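Local coordinates for protein type I modular polyketide synthase (Streptomyces albus subsp. albus, PDB 6IYR) that probably selects a malonyl-type acyl-CoA extender unit and transfers it to the acyl carrier protein of module 8 of the salinomycin synthase, at residues V116-T128 with T436-V448. Numbering follows the deposited sequence.
Sequences VIEGGTVKGADRT and TSLAEAWTHGVPV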
loop_
_atom_site.group_PDB
_atom_site.type_symbol
_atom_site.label_atom_id
_atom_site.label_comp_id
_atom_site.label_asym_id
_atom_site.label_seq_id
_atom_site.Cartn_x
_atom_site.Cartn_y
_atom_site.Cartn_z
ATOM N N VAL A 116 -12.085 -15.264 -9.835
ATOM C CA VAL A 116 -13.403 -14.661 -9.847
ATOM C C VAL A 116 -13.463 -13.493 -8.876
ATOM O O VAL A 116 -13.338 -13.684 -7.688
ATOM C CB VAL A 116 -14.477 -15.657 -9.422
ATOM C CG1 VAL A 116 -15.834 -14.967 -9.396
ATOM C CG2 VAL A 116 -14.506 -16.837 -10.390
ATOM N N ILE A 117 -13.786 -12.313 -9.391
ATOM C CA ILE A 117 -13.965 -11.120 -8.554
ATOM C C ILE A 117 -15.325 -10.490 -8.829
ATOM O O ILE A 117 -15.675 -10.254 -9.974
ATOM C CB ILE A 117 -12.861 -10.076 -8.845
ATOM C CG1 ILE A 117 -11.476 -10.736 -8.730
ATOM C CG2 ILE A 117 -12.951 -8.917 -7.868
ATOM C CD1 ILE A 117 -10.994 -11.322 -10.039
ATOM N N GLU A 118 -16.037 -10.114 -7.775
ATOM C CA GLU A 118 -17.364 -9.503 -7.912
ATOM C C GLU A 118 -17.532 -8.431 -6.836
ATOM O O GLU A 118 -17.051 -8.576 -5.710
ATOM C CB GLU A 118 -18.456 -10.576 -7.779
ATOM C CG GLU A 118 -19.797 -10.092 -7.249
ATOM C CD GLU A 118 -19.894 -10.138 -5.732
ATOM O OE1 GLU A 118 -20.857 -9.573 -5.183
ATOM O OE2 GLU A 118 -19.029 -10.753 -5.077
ATOM N N GLY A 119 -18.210 -7.354 -7.185
ATOM C CA GLY A 119 -18.529 -6.318 -6.214
ATOM C C GLY A 119 -19.379 -5.257 -6.871
ATOM O O GLY A 119 -19.559 -5.277 -8.091
ATOM N N GLY A 120 -19.814 -4.285 -6.071
ATOM C CA GLY A 120 -20.586 -3.149 -6.557
ATOM C C GLY A 120 -19.882 -1.819 -6.363
ATOM O O GLY A 120 -19.116 -1.660 -5.422
ATOM N N THR A 121 -20.158 -0.853 -7.237
ATOM C CA THR A 121 -19.396 0.395 -7.234
ATOM C C THR A 121 -19.716 1.212 -5.977
ATOM O O THR A 121 -20.760 1.024 -5.336
ATOM C CB THR A 121 -19.709 1.257 -8.448
ATOM O OG1 THR A 121 -21.104 1.512 -8.464
ATOM C CG2 THR A 121 -19.285 0.566 -9.725
ATOM N N VAL A 122 -18.775 2.068 -5.593
ATOM C CA VAL A 122 -18.883 2.837 -4.344
ATOM C C VAL A 122 -18.716 4.321 -4.660
ATOM O O VAL A 122 -17.842 4.695 -5.442
ATOM C CB VAL A 122 -17.780 2.396 -3.368
ATOM C CG1 VAL A 122 -17.621 3.398 -2.253
ATOM C CG2 VAL A 122 -18.104 1.004 -2.836
ATOM N N LYS A 123 -19.620 5.149 -4.138
ATOM C CA LYS A 123 -19.541 6.597 -4.313
ATOM C C LYS A 123 -18.167 7.120 -3.876
ATOM O O LYS A 123 -17.666 6.773 -2.803
ATOM C CB LYS A 123 -20.661 7.267 -3.506
ATOM C CG LYS A 123 -20.362 8.671 -2.998
ATOM C CD LYS A 123 -21.347 9.705 -3.526
ATOM C CE LYS A 123 -20.774 10.411 -4.751
ATOM N NZ LYS A 123 -21.816 11.141 -5.529
ATOM N N GLY A 124 -17.526 7.865 -4.764
ATOM C CA GLY A 124 -16.250 8.478 -4.477
ATOM C C GLY A 124 -15.069 7.549 -4.674
ATOM O O GLY A 124 -13.937 7.938 -4.433
ATOM N N ALA A 125 -15.309 6.371 -5.239
ATOM C CA ALA A 125 -14.245 5.404 -5.479
ATOM C C ALA A 125 -13.270 5.874 -6.523
ATOM O O ALA A 125 -12.078 5.513 -6.513
ATOM C CB ALA A 125 -14.841 4.058 -5.883
ATOM N N ASP A 126 -13.733 6.745 -7.403
ATOM C CA ASP A 126 -12.845 7.296 -8.424
ATOM C C ASP A 126 -11.968 8.409 -7.874
ATOM O O ASP A 126 -11.091 8.919 -8.552
ATOM C CB ASP A 126 -13.654 7.836 -9.627
ATOM C CG ASP A 126 -14.759 8.788 -9.209
ATOM O OD1 ASP A 126 -14.886 9.095 -8.007
ATOM O OD2 ASP A 126 -15.544 9.169 -10.086
ATOM N N ARG A 127 -12.274 8.878 -6.688
ATOM C CA ARG A 127 -11.320 9.740 -6.033
ATOM C C ARG A 127 -10.419 8.925 -5.140
ATOM O O ARG A 127 -10.471 8.998 -3.916
ATOM C CB ARG A 127 -12.049 10.821 -5.290
ATOM C CG ARG A 127 -12.837 11.657 -6.274
ATOM C CD ARG A 127 -13.050 13.041 -5.732
ATOM N NE ARG A 127 -14.071 12.962 -4.713
ATOM C CZ ARG A 127 -13.976 13.489 -3.507
ATOM N NH1 ARG A 127 -15.001 13.367 -2.680
ATOM N NH2 ARG A 127 -12.914 14.193 -3.159
ATOM N N THR A 128 -9.550 8.168 -5.774
ATOM C CA THR A 128 -8.942 7.080 -5.053
ATOM C C THR A 128 -7.697 7.519 -4.266
ATOM O O THR A 128 -6.851 8.272 -4.755
ATOM C CB THR A 128 -8.828 5.800 -5.915
ATOM O OG1 THR A 128 -7.614 5.078 -5.661
ATOM C CG2 THR A 128 -9.008 6.094 -7.349
ATOM N N THR A 436 -5.549 -9.245 -10.117
ATOM C CA THR A 436 -6.695 -9.440 -9.270
ATOM C C THR A 436 -6.972 -8.261 -8.332
ATOM O O THR A 436 -8.136 -7.877 -8.118
ATOM C CB THR A 436 -6.822 -10.843 -8.630
ATOM O OG1 THR A 436 -7.193 -10.744 -7.264
ATOM C CG2 THR A 436 -5.649 -11.705 -8.823
ATOM N N SER A 437 -5.921 -7.537 -7.978
ATOM C CA SER A 437 -6.107 -6.268 -7.262
ATOM C C SER A 437 -6.779 -5.201 -8.109
ATOM O O SER A 437 -7.683 -4.552 -7.629
ATOM C CB SER A 437 -4.779 -5.769 -6.704
ATOM O OG SER A 437 -4.369 -6.646 -5.652
ATOM N N LEU A 438 -6.322 -5.007 -9.342
ATOM C CA LEU A 438 -7.017 -4.139 -10.268
ATOM C C LEU A 438 -8.504 -4.519 -10.428
ATOM O O LEU A 438 -9.363 -3.648 -10.487
ATOM C CB LEU A 438 -6.354 -4.167 -11.631
ATOM C CG LEU A 438 -4.909 -3.719 -11.690
ATOM C CD1 LEU A 438 -4.352 -4.097 -13.052
ATOM C CD2 LEU A 438 -4.805 -2.211 -11.497
ATOM N N ALA A 439 -8.809 -5.813 -10.491
ATOM C CA ALA A 439 -10.202 -6.255 -10.638
ATOM C C ALA A 439 -11.057 -5.861 -9.467
ATOM O O ALA A 439 -12.190 -5.416 -9.646
ATOM C CB ALA A 439 -10.255 -7.768 -10.801
ATOM N N GLU A 440 -10.590 -6.153 -8.260
ATOM C CA GLU A 440 -11.318 -5.742 -7.059
ATOM C C GLU A 440 -11.596 -4.265 -7.108
ATOM O O GLU A 440 -12.686 -3.804 -6.762
ATOM C CB GLU A 440 -10.519 -5.985 -5.794
ATOM C CG GLU A 440 -10.305 -7.431 -5.464
ATOM C CD GLU A 440 -9.209 -7.603 -4.446
ATOM O OE1 GLU A 440 -9.170 -6.789 -3.486
ATOM O OE2 GLU A 440 -8.373 -8.510 -4.650
ATOM N N ALA A 441 -10.566 -3.516 -7.424
ATOM C CA ALA A 441 -10.731 -2.064 -7.470
ATOM C C ALA A 441 -11.828 -1.703 -8.455
ATOM O O ALA A 441 -12.742 -0.944 -8.144
ATOM C CB ALA A 441 -9.448 -1.405 -7.893
ATOM N N TRP A 442 -11.670 -2.173 -9.681
ATOM C CA TRP A 442 -12.623 -1.864 -10.751
ATOM C C TRP A 442 -14.050 -2.250 -10.365
ATOM O O TRP A 442 -14.979 -1.466 -10.553
ATOM C CB TRP A 442 -12.191 -2.536 -12.057
ATOM C CG TRP A 442 -13.104 -2.252 -13.167
ATOM C CD1 TRP A 442 -13.082 -1.167 -13.975
ATOM C CD2 TRP A 442 -14.254 -3.029 -13.559
ATOM N NE1 TRP A 442 -14.153 -1.199 -14.836
ATOM C CE2 TRP A 442 -14.854 -2.359 -14.638
ATOM C CE3 TRP A 442 -14.761 -4.272 -13.169
ATOM C CZ2 TRP A 442 -15.957 -2.875 -15.325
ATOM C CZ3 TRP A 442 -15.869 -4.785 -13.845
ATOM C CH2 TRP A 442 -16.458 -4.079 -14.902
ATOM N N THR A 443 -14.226 -3.371 -9.681
ATOM C CA THR A 443 -15.570 -3.748 -9.301
ATOM C C THR A 443 -16.156 -2.760 -8.327
ATOM O O THR A 443 -17.371 -2.693 -8.177
ATOM C CB THR A 443 -15.689 -5.189 -8.741
ATOM O OG1 THR A 443 -14.961 -5.340 -7.518
ATOM C CG2 THR A 443 -15.255 -6.226 -9.808
ATOM N N HIS A 444 -15.304 -1.984 -7.656
ATOM C CA HIS A 444 -15.807 -1.045 -6.664
ATOM C C HIS A 444 -15.929 0.347 -7.247
ATOM O O HIS A 444 -16.351 1.278 -6.560
ATOM C CB HIS A 444 -14.891 -1.010 -5.436
ATOM C CG HIS A 444 -14.963 -2.242 -4.609
ATOM N ND1 HIS A 444 -16.151 -2.903 -4.371
ATOM C CD2 HIS A 444 -13.988 -3.034 -4.106
ATOM C CE1 HIS A 444 -15.913 -3.998 -3.673
ATOM N NE2 HIS A 444 -14.615 -4.063 -3.443
ATOM N N GLY A 445 -15.501 0.494 -8.493
ATOM C CA GLY A 445 -15.690 1.728 -9.230
ATOM C C GLY A 445 -14.406 2.510 -9.353
ATOM O O GLY A 445 -14.378 3.605 -9.894
ATOM N N VAL A 446 -13.298 1.927 -8.943
ATOM C CA VAL A 446 -12.032 2.566 -9.258
ATOM C C VAL A 446 -11.824 2.468 -10.752
ATOM O O VAL A 446 -11.989 1.387 -11.318
ATOM C CB VAL A 446 -10.900 1.857 -8.531
ATOM C CG1 VAL A 446 -9.583 2.498 -8.867
ATOM C CG2 VAL A 446 -11.171 1.872 -7.045
ATOM N N PRO A 447 -11.412 3.573 -11.403
ATOM C CA PRO A 447 -11.442 3.624 -12.874
ATOM C C PRO A 447 -10.231 2.989 -13.542
ATOM O O PRO A 447 -9.513 3.635 -14.279
ATOM C CB PRO A 447 -11.519 5.124 -13.184
ATOM C CG PRO A 447 -10.889 5.789 -11.998
ATOM C CD PRO A 447 -11.058 4.874 -10.809
ATOM N N VAL A 448 -10.118 1.678 -13.415
ATOM C CA VAL A 448 -9.115 0.941 -14.137
ATOM C C VAL A 448 -9.391 1.087 -15.639
ATOM O O VAL A 448 -10.538 1.058 -16.075
ATOM C CB VAL A 448 -9.165 -0.546 -13.719
ATOM C CG1 VAL A 448 -8.170 -1.387 -14.523
ATOM C CG2 VAL A 448 -8.919 -0.664 -12.223
#
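Ile117 meets the helix with both branches: chi1 -52° sets CG1 beside the backbone N and leaves CG2 anti to it, so CG2 reaches Glu440 CG at 3.9 Å while CD1 rests on Ala439 CB at 3.7 Å. The small alanine lets the branched chain lie close. Thr443, with chi1 64°, turns OG1 back to donate to Glu440 O (2.8 Å); the hydroxyl of this buried threonine also sits over one face of the His444 ring. Gly119 passes beside both residues, where a side chain would collide with Thr443 OG1 and the imidazole. At the ring edge, in plane, His444 ND1 makes a weak but nearly straight bond to Gly120 O (3.4 Å, 174°). The helix ends in a Schellman motif, Gly445 supplying the positive phi. It packs nearly parallel to edge strand 116-120 of a three-stranded antiparallel sheet, probably part of the ketosynthase-to-acyltransferase linker; Arg89 of strand 88-94 makes a cation-pi contact with Trp442 and hydrogen-bonds its O. Val122 N donates a bent hydrogen bond to His444 O (2.7 Å) from above the carbonyl plane, and Ala125, closing a type II turn, fits its methyl against that oxygen. Thr128 and Val446 cross at about a right angle, and Pro447 CD packs on Asp126 CA.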